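Local coordinates for serpin B3 (Homo sapiens, PDB 4ZK3), which belongs to the serpin family of serine protease inhibitors and gives rise to Pso p27, a compact, aggregating form associated with psoriasis, at residues Y216-F221 with M275-V280; A50-K55 with M304-N309. All blocks are in the same frame, centred on the assembly; numbering follows the deposited sequence.

Interaction 1: Y216-F221 with M275-V280; sequences YTSFHF and MRETRV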
ATOM      1  N   TYR A 216       1.326  -4.168  28.831  1.00 37.10           N
ATOM      2  CA  TYR A 216       2.370  -5.118  29.238  1.00 44.48           C
ATOM      3  C   TYR A 216       1.771  -6.446  28.880  1.00 43.62           C
ATOM      4  O   TYR A 216       0.703  -6.786  29.370  1.00 44.21           O
ATOM      5  CB  TYR A 216       2.642  -5.073  30.762  1.00 51.09           C
ATOM      6  CG  TYR A 216       3.861  -5.884  31.235  1.00 60.68           C
ATOM      7  CD1 TYR A 216       5.137  -5.323  31.210  1.00 60.75           C
ATOM      8  CD2 TYR A 216       3.732  -7.204  31.724  1.00 62.10           C
ATOM      9  CE1 TYR A 216       6.248  -6.040  31.629  1.00 64.09           C
ATOM     10  CE2 TYR A 216       4.845  -7.934  32.148  1.00 60.85           C
ATOM     11  CZ  TYR A 216       6.101  -7.346  32.094  1.00 64.59           C
ATOM     12  OH  TYR A 216       7.241  -8.024  32.488  1.00 59.40           O
ATOM     13  N   THR A 217       2.426  -7.169  27.988  1.00 44.02           N
ATOM     14  CA  THR A 217       1.910  -8.457  27.489  1.00 45.71           C
ATOM     15  C   THR A 217       3.008  -9.168  26.693  1.00 36.82           C
ATOM     16  O   THR A 217       4.063  -8.590  26.438  1.00 37.82           O
ATOM     17  CB  THR A 217       0.612  -8.261  26.662  1.00 51.82           C
ATOM     18  OG1 THR A 217       0.386  -9.385  25.808  1.00 55.27           O
ATOM     19  CG2 THR A 217       0.718  -7.036  25.831  1.00 56.01           C
ATOM     20  N   SER A 218       2.810 -10.436  26.380  1.00 36.81           N
ATOM     21  CA  SER A 218       3.830 -11.130  25.604  1.00 42.00           C
ATOM     22  C   SER A 218       3.530 -11.124  24.095  1.00 40.24           C
ATOM     23  O   SER A 218       2.398 -11.289  23.663  1.00 46.44           O
ATOM     24  CB  SER A 218       4.056 -12.542  26.126  1.00 43.81           C
ATOM     25  OG  SER A 218       3.175 -13.418  25.516  1.00 45.81           O
ATOM     26  N   PHE A 219       4.573 -10.911  23.309  1.00 38.76           N
ATOM     27  CA  PHE A 219       4.456 -10.715  21.872  1.00 39.48           C
ATOM     28  C   PHE A 219       5.649 -11.418  21.281  1.00 34.68           C
ATOM     29  O   PHE A 219       6.652 -11.525  21.972  1.00 33.59           O
ATOM     30  CB  PHE A 219       4.653  -9.235  21.546  1.00 35.83           C
ATOM     31  CG  PHE A 219       3.506  -8.337  21.893  1.00 37.89           C
ATOM     32  CD1 PHE A 219       2.272  -8.470  21.271  1.00 37.86           C
ATOM     33  CD2 PHE A 219       3.697  -7.277  22.783  1.00 38.07           C
ATOM     34  CE1 PHE A 219       1.248  -7.589  21.576  1.00 38.80           C
ATOM     35  CE2 PHE A 219       2.685  -6.399  23.076  1.00 33.71           C
ATOM     36  CZ  PHE A 219       1.462  -6.547  22.474  1.00 34.30           C
ATOM     37  N   HIS A 220       5.590 -11.817  20.016  1.00 32.60           N
ATOM     38  CA  HIS A 220       6.812 -12.193  19.289  1.00 35.68           C
ATOM     39  C   HIS A 220       7.696 -10.958  19.107  1.00 35.45           C
ATOM     40  O   HIS A 220       7.268  -9.890  18.623  1.00 30.71           O
ATOM     41  CB  HIS A 220       6.527 -12.843  17.912  1.00 37.28           C
ATOM     42  CG  HIS A 220       5.855 -14.174  18.012  1.00 39.24           C
ATOM     43  ND1 HIS A 220       4.555 -14.387  17.610  1.00 43.72           N
ATOM     44  CD2 HIS A 220       6.289 -15.353  18.516  1.00 38.21           C
ATOM     45  CE1 HIS A 220       4.212 -15.637  17.871  1.00 44.17           C
ATOM     46  NE2 HIS A 220       5.245 -16.243  18.425  1.00 41.03           N
ATOM     47  N   PHE A 221       8.950 -11.138  19.497  1.00 34.14           N
ATOM     48  CA  PHE A 221       9.904 -10.095  19.641  1.00 32.64           C
ATOM     49  C   PHE A 221      11.289 -10.538  19.110  1.00 32.17           C
ATOM     50  O   PHE A 221      11.632 -11.716  19.105  1.00 29.34           O
ATOM     51  CB  PHE A 221       9.969  -9.676  21.127  1.00 34.73           C
ATOM     52  CG  PHE A 221      11.080  -8.715  21.425  1.00 37.56           C
ATOM     53  CD1 PHE A 221      12.384  -9.177  21.642  1.00 32.67           C
ATOM     54  CD2 PHE A 221      10.844  -7.350  21.463  1.00 37.35           C
ATOM     55  CE1 PHE A 221      13.432  -8.307  21.861  1.00 31.28           C
ATOM     56  CE2 PHE A 221      11.889  -6.471  21.682  1.00 36.37           C
ATOM     57  CZ  PHE A 221      13.195  -6.950  21.894  1.00 35.48           C
ATOM     58  N   MET A 275      11.804 -14.797  15.662  1.00 33.59           N
ATOM     59  CA  MET A 275      11.390 -14.024  16.800  1.00 35.34           C
ATOM     60  C   MET A 275      10.958 -14.981  17.925  1.00 34.60           C
ATOM     61  O   MET A 275      10.800 -16.181  17.716  1.00 36.71           O
ATOM     62  CB  MET A 275      10.234 -13.138  16.368  1.00 31.87           C
ATOM     63  CG  MET A 275      10.484 -12.354  15.095  1.00 33.14           C
ATOM     64  SD  MET A 275       9.117 -11.244  14.647  1.00 36.33           S
ATOM     65  CE  MET A 275       7.697 -12.292  14.741  1.00 36.01           C
ATOM     66  N   ARG A 276      10.756 -14.434  19.121  1.00 36.22           N
ATOM     67  CA  ARG A 276      10.473 -15.244  20.286  1.00 34.60           C
ATOM     68  C   ARG A 276       9.394 -14.571  21.101  1.00 36.11           C
ATOM     69  O   ARG A 276       9.408 -13.353  21.254  1.00 35.87           O
ATOM     70  CB  ARG A 276      11.754 -15.381  21.164  1.00 36.17           C
ATOM     71  CG  ARG A 276      13.019 -15.784  20.408  1.00 35.95           C
ATOM     72  CD  ARG A 276      12.866 -17.246  20.043  1.00 39.31           C
ATOM     73  NE  ARG A 276      13.940 -17.828  19.253  1.00 36.61           N
ATOM     74  CZ  ARG A 276      13.890 -18.131  17.961  1.00 42.12           C
ATOM     75  NH1 ARG A 276      12.831 -17.833  17.214  1.00 41.32           N
ATOM     76  NH2 ARG A 276      14.948 -18.708  17.392  1.00 48.72           N
ATOM     77  N   GLU A 277       8.510 -15.363  21.689  1.00 38.09           N
ATOM     78  CA  GLU A 277       7.535 -14.841  22.641  1.00 44.16           C
ATOM     79  C   GLU A 277       8.318 -14.286  23.808  1.00 39.24           C
ATOM     80  O   GLU A 277       9.281 -14.894  24.205  1.00 39.05           O
ATOM     81  CB  GLU A 277       6.566 -15.932  23.081  1.00 48.34           C
ATOM     82  CG  GLU A 277       5.477 -16.196  22.053  1.00 54.29           C
ATOM     83  CD  GLU A 277       4.518 -15.010  21.894  1.00 64.45           C
ATOM     84  OE1 GLU A 277       3.752 -15.017  20.907  1.00 71.19           O
ATOM     85  OE2 GLU A 277       4.531 -14.066  22.736  1.00 67.49           O
ATOM     86  N   THR A 278       7.964 -13.083  24.256  1.00 39.58           N
ATOM     87  CA  THR A 278       8.758 -12.245  25.170  1.00 38.25           C
ATOM     88  C   THR A 278       7.782 -11.220  25.769  1.00 42.21           C
ATOM     89  O   THR A 278       6.890 -10.696  25.034  1.00 39.69           O
ATOM     90  CB  THR A 278       9.832 -11.424  24.389  1.00 43.47           C
ATOM     91  OG1 THR A 278      10.560 -12.254  23.474  1.00 37.54           O
ATOM     92  CG2 THR A 278      10.797 -10.692  25.335  1.00 40.95           C
ATOM     93  N   ARG A 279       7.911 -10.920  27.063  1.00 40.56           N
ATOM     94  CA  ARG A 279       7.061  -9.894  27.717  1.00 42.18           C
ATOM     95  C   ARG A 279       7.608  -8.477  27.526  1.00 41.76           C
ATOM     96  O   ARG A 279       8.776  -8.235  27.801  1.00 44.74           O
ATOM     97  CB  ARG A 279       6.924 -10.205  29.195  1.00 49.00           C
ATOM     98  CG  ARG A 279       6.366 -11.606  29.444  1.00 56.26           C
ATOM     99  CD  ARG A 279       6.126 -11.913  30.915  1.00 60.10           C
ATOM    100  NE  ARG A 279       7.058 -12.941  31.389  1.00 68.06           N
ATOM    101  CZ  ARG A 279       8.245 -12.701  31.948  1.00 71.32           C
ATOM    102  NH1 ARG A 279       8.682 -11.454  32.132  1.00 73.12           N
ATOM    103  NH2 ARG A 279       9.006 -13.720  32.335  1.00 74.73           N
ATOM    104  N   VAL A 280       6.765  -7.550  27.042  1.00 40.55           N
ATOM    105  CA  VAL A 280       7.193  -6.171  26.640  1.00 40.70           C
ATOM    106  C   VAL A 280       6.294  -5.010  27.263  1.00 39.63           C
ATOM    107  O   VAL A 280       5.038  -5.240  27.167  1.00 40.61           O
ATOM    108  CB  VAL A 280       7.115  -6.186  25.077  1.00 41.70           C
ATOM    109  CG1 VAL A 280       7.490  -4.838  24.461  1.00 42.91           C
ATOM    110  CG2 VAL A 280       7.987  -7.323  24.483  1.00 40.43           C
TER

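Interaction 2: A50-K55 with M304-N309; sequences AQQIKK and MVDIFN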
ATOM      1  N   ALA A  50       5.157  -3.677 -21.929  1.00 29.22           N
ATOM      2  CA  ALA A  50       4.956  -4.737 -20.955  1.00 30.85           C
ATOM      3  C   ALA A  50       6.221  -5.118 -20.223  1.00 32.67           C
ATOM      4  O   ALA A  50       6.197  -5.360 -18.988  1.00 29.46           O
ATOM      5  CB  ALA A  50       4.295  -5.977 -21.613  1.00 29.96           C
ATOM      6  N   GLN A  51       7.344  -5.188 -20.950  1.00 34.36           N
ATOM      7  CA  GLN A  51       8.561  -5.644 -20.303  1.00 33.93           C
ATOM      8  C   GLN A  51       9.052  -4.657 -19.223  1.00 28.30           C
ATOM      9  O   GLN A  51       9.488  -5.054 -18.172  1.00 28.33           O
ATOM     10  CB  GLN A  51       9.669  -5.949 -21.334  1.00 44.44           C
ATOM     11  CG  GLN A  51      10.754  -6.883 -20.793  1.00 52.69           C
ATOM     12  CD  GLN A  51      10.184  -8.236 -20.322  1.00 67.49           C
ATOM     13  OE1 GLN A  51       9.233  -8.771 -20.922  1.00 79.43           O
ATOM     14  NE2 GLN A  51      10.748  -8.784 -19.232  1.00 70.36           N
ATOM     15  N   GLN A  52       8.939  -3.368 -19.456  1.00 27.57           N
ATOM     16  CA  GLN A  52       9.273  -2.374 -18.429  1.00 29.21           C
ATOM     17  C   GLN A  52       8.356  -2.485 -17.152  1.00 30.24           C
ATOM     18  O   GLN A  52       8.787  -2.273 -16.011  1.00 26.40           O
ATOM     19  CB  GLN A  52       9.119  -0.987 -19.058  1.00 35.10           C
ATOM     20  CG  GLN A  52      10.251  -0.685 -20.030  1.00 40.02           C
ATOM     21  CD  GLN A  52      10.100   0.611 -20.781  1.00 42.59           C
ATOM     22  OE1 GLN A  52       9.142   1.375 -20.606  1.00 41.26           O
ATOM     23  NE2 GLN A  52      11.065   0.871 -21.656  1.00 43.54           N
ATOM     24  N   ILE A  53       7.094  -2.822 -17.360  1.00 28.08           N
ATOM     25  CA  ILE A  53       6.150  -2.901 -16.232  1.00 28.94           C
ATOM     26  C   ILE A  53       6.515  -4.092 -15.412  1.00 27.19           C
ATOM     27  O   ILE A  53       6.647  -3.981 -14.194  1.00 26.49           O
ATOM     28  CB  ILE A  53       4.667  -2.982 -16.691  1.00 27.45           C
ATOM     29  CG1 ILE A  53       4.274  -1.649 -17.268  1.00 25.89           C
ATOM     30  CG2 ILE A  53       3.702  -3.326 -15.530  1.00 26.20           C
ATOM     31  CD1 ILE A  53       3.029  -1.723 -18.092  1.00 29.21           C
ATOM     32  N   LYS A  54       6.715  -5.220 -16.090  1.00 30.51           N
ATOM     33  CA  LYS A  54       7.078  -6.444 -15.404  1.00 35.36           C
ATOM     34  C   LYS A  54       8.315  -6.241 -14.569  1.00 36.33           C
ATOM     35  O   LYS A  54       8.376  -6.734 -13.431  1.00 37.03           O
ATOM     36  CB  LYS A  54       7.274  -7.624 -16.361  1.00 37.85           C
ATOM     37  CG  LYS A  54       6.017  -8.438 -16.594  1.00 45.31           C
ATOM     38  CD  LYS A  54       6.242  -9.729 -17.375  1.00 48.00           C
ATOM     39  CE  LYS A  54       6.579  -9.390 -18.817  1.00 56.31           C
ATOM     40  NZ  LYS A  54       5.681 -10.039 -19.827  1.00 62.82           N
ATOM     41  N   LYS A  55       9.302  -5.524 -15.112  1.00 35.27           N
ATOM     42  CA  LYS A  55      10.546  -5.334 -14.381  1.00 35.78           C
ATOM     43  C   LYS A  55      10.359  -4.451 -13.124  1.00 32.08           C
ATOM     44  O   LYS A  55      10.891  -4.721 -12.083  1.00 31.72           O
ATOM     45  CB  LYS A  55      11.596  -4.681 -15.281  1.00 39.08           C
ATOM     46  CG  LYS A  55      12.820  -4.302 -14.467  1.00 46.09           C
ATOM     47  CD  LYS A  55      14.037  -3.951 -15.302  1.00 57.78           C
ATOM     48  CE  LYS A  55      15.297  -4.216 -14.475  1.00 63.76           C
ATOM     49  NZ  LYS A  55      16.209  -3.048 -14.554  1.00 72.38           N
ATOM     50  N   MET A 304       9.633   2.546 -15.958  1.00 38.06           N
ATOM     51  CA  MET A 304       8.409   2.543 -16.774  1.00 38.94           C
ATOM     52  C   MET A 304       8.345   3.827 -17.605  1.00 38.07           C
ATOM     53  O   MET A 304       7.797   4.856 -17.151  1.00 33.99           O
ATOM     54  CB  MET A 304       7.129   2.329 -15.924  1.00 35.44           C
ATOM     55  CG  MET A 304       6.776   0.891 -15.618  1.00 33.65           C
ATOM     56  SD  MET A 304       5.481   0.750 -14.317  1.00 32.48           S
ATOM     57  CE  MET A 304       4.133   1.636 -15.056  1.00 28.86           C
ATOM     58  N   VAL A 305       8.903   3.755 -18.832  1.00 37.51           N
ATOM     59  CA  VAL A 305       8.947   4.931 -19.729  1.00 36.92           C
ATOM     60  C   VAL A 305       7.996   4.896 -20.912  1.00 31.36           C
ATOM     61  O   VAL A 305       7.323   5.908 -21.178  1.00 30.75           O
ATOM     62  CB  VAL A 305      10.374   5.304 -20.261  1.00 43.17           C
ATOM     63  CG1 VAL A 305      10.926   6.506 -19.488  1.00 49.67           C
ATOM     64  CG2 VAL A 305      11.345   4.157 -20.158  1.00 41.41           C
ATOM     65  N   ASP A 306       7.956   3.784 -21.638  1.00 29.18           N
ATOM     66  CA  ASP A 306       7.148   3.723 -22.894  1.00 31.06           C
ATOM     67  C   ASP A 306       5.632   4.072 -22.638  1.00 35.09           C
ATOM     68  O   ASP A 306       4.935   4.692 -23.457  1.00 32.37           O
ATOM     69  CB  ASP A 306       7.225   2.301 -23.521  1.00 30.44           C
ATOM     70  CG  ASP A 306       8.624   1.958 -24.178  1.00 33.84           C
ATOM     71  OD1 ASP A 306       9.628   2.639 -23.857  1.00 31.37           O
ATOM     72  OD2 ASP A 306       8.678   0.951 -24.967  1.00 28.62           O
ATOM     73  N   ILE A 307       5.144   3.621 -21.473  1.00 33.05           N
ATOM     74  CA  ILE A 307       3.755   3.698 -21.066  1.00 31.78           C
ATOM     75  C   ILE A 307       3.333   5.138 -20.929  1.00 28.60           C
ATOM     76  O   ILE A 307       2.138   5.462 -21.092  1.00 28.88           O
ATOM     77  CB  ILE A 307       3.564   2.913 -19.731  1.00 34.05           C
ATOM     78  CG1 ILE A 307       2.122   2.775 -19.355  1.00 35.45           C
ATOM     79  CG2 ILE A 307       4.260   3.606 -18.573  1.00 36.01           C
ATOM     80  CD1 ILE A 307       1.390   1.747 -20.143  1.00 39.36           C
ATOM     81  N   PHE A 308       4.266   6.027 -20.622  1.00 29.83           N
ATOM     82  CA  PHE A 308       3.895   7.469 -20.477  1.00 29.78           C
ATOM     83  C   PHE A 308       4.174   8.343 -21.730  1.00 32.23           C
ATOM     84  O   PHE A 308       3.934   9.541 -21.710  1.00 30.65           O
ATOM     85  CB  PHE A 308       4.535   8.094 -19.231  1.00 31.59           C
ATOM     86  CG  PHE A 308       4.187   7.373 -17.933  1.00 34.67           C
ATOM     87  CD1 PHE A 308       2.878   7.342 -17.453  1.00 33.64           C
ATOM     88  CD2 PHE A 308       5.175   6.745 -17.188  1.00 34.59           C
ATOM     89  CE1 PHE A 308       2.565   6.696 -16.271  1.00 32.46           C
ATOM     90  CE2 PHE A 308       4.864   6.106 -15.990  1.00 34.14           C
ATOM     91  CZ  PHE A 308       3.560   6.076 -15.547  1.00 30.90           C
ATOM     92  N   ASN A 309       4.634   7.738 -22.825  1.00 36.60           N
ATOM     93  CA  ASN A 309       4.928   8.513 -24.025  1.00 39.98           C
ATOM     94  C   ASN A 309       4.474   7.820 -25.276  1.00 42.77           C
ATOM     95  O   ASN A 309       3.817   6.749 -25.224  1.00 38.10           O
ATOM     96  CB  ASN A 309       6.434   8.872 -24.098  1.00 40.55           C
ATOM     97  CG  ASN A 309       7.331   7.675 -24.388  1.00 35.32           C
ATOM     98  OD1 ASN A 309       6.943   6.693 -25.035  1.00 33.55           O
ATOM     99  ND2 ASN A 309       8.562   7.758 -23.900  1.00 34.36           N
TER
HETATM  100  O   HOH W   1       6.377   0.945 -20.070  1.00 32.64           O

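Interaction 1: Y216-F221 with M275-V280
Residues Thr217 to Phe221 run antiparallel to Arg276 to Val280, their directions 136° apart, well short of exactly antiparallel, and hydrogen-bonded pairs alternate with non-hydrogen-bonded ones. This is part of the small β-sheet of the serpin fold that also carries strand 361-364, which follows the reactive-centre loop. Val280 N gives a bond of 3.0 Å to Thr217 O and Phe219 N one of 2.9 Å to Thr278 O, while the return bonds from Thr217 N and Thr278 N are weak. On one face Phe221 CD2 lies 4.2 Å from Val280 CG2; large apolar groups suit the buried Phe219, Phe221 and Val280, and Leu232 of strand 229-235 touches both phenylalanines. Glu361, from the neighbouring strand 361-364, touches Phe221, Thr278 and Val280. The other face is polar. There the chain of Glu277 bends at chi2 (-67°), and OE1 sits 3.1 Å above the centre of the His220 ring, the two planes being 55° apart; His220 ND1 bonds instead to Glu233. Met275 CE approaches His220 CB at 3.4 Å. Thr278 turns its hydroxyl back to its own strand: Phe221 N and Thr278 OG1 reach Arg276 O from opposite faces of its carbonyl plane, the hydroxyl at 2.7 Å.

Interaction 2: A50-K55 with M304-N309
In both Gln52 and Asp306 CG lies anti to the carbonyl carbon (chi1 -73° and -72°), which aims each side chain at the other segment; beyond CG the glutamine runs out straight, with chi2 at 175°, and carries its amide from helix 47-57 across to the backbone of 304-309. The amide oxygen does most of the work. Asp306 N reaches Gln52 OE1 at 2.9 Å in the plane of the amide, on a lone pair, and the bond is nearly straight. Val305 N comes to the same Gln52 OE1 at 3.0 Å, but from well above that plane. A water adds a third bond, donating to Gln52 OE1 and accepting from Ile307 N. Three successive backbone N-H groups are thus drawn, two directly and one through water, to one side-chain oxygen. They lie at the start of a short 3-10 turn, residues 306-308, in the connection that follows helix 296-302 of the serpin fold; the N-H groups gathered at its N-terminal end may polarise the amide oxygen. Glutamine suits this place, being long enough to bridge the gap and bearing a donor beside its acceptor. That donor, Gln52 NE2, makes a weak bond of 3.2 Å to Asp306 OD1, the carboxylate standing steeply across the amide; Asp306 OD2 is bonded by Asn48 ND2, from the same helix 47-57 as Gln52. Val305 CG2 rests against the amide, 3.6 Å from Gln52 NE2. Next to this polar patch the contact turns apolar. Met304 passes its flexible thioether chain obliquely across Ile53, with CG 3.9 Å from Ile53 CG1 and the chain bent at its end, so that CE also stays beside CG1. Ile53 and Ile307 touch Leu42 and Val41 of helix 31-42 respectively, and their CD1 methyls lie 4.4 Å apart.

How the interactions relate
From the N terminus, after helices 4-19 and 31-42, the chain reaches helix 47-57, whose residues 50-55 meet their partner only after 248 intervening residues. Before that partner appears, strand 206-224 supplies 216-221, and after strands 229-235 and 241-248 and two helices the chain returns with 275-280, closing the shorter loop of interaction 1. It then runs through the rest of strand 276-294 and helix 296-302 to 304-309, where interaction 2 closes the longer loop. Interaction 1 is therefore nested inside interaction 2. Their centres lie 44 Å apart on opposite sides of the chain's centre: one joins neighbouring strands, the other ties an early helix to a late connecting segment.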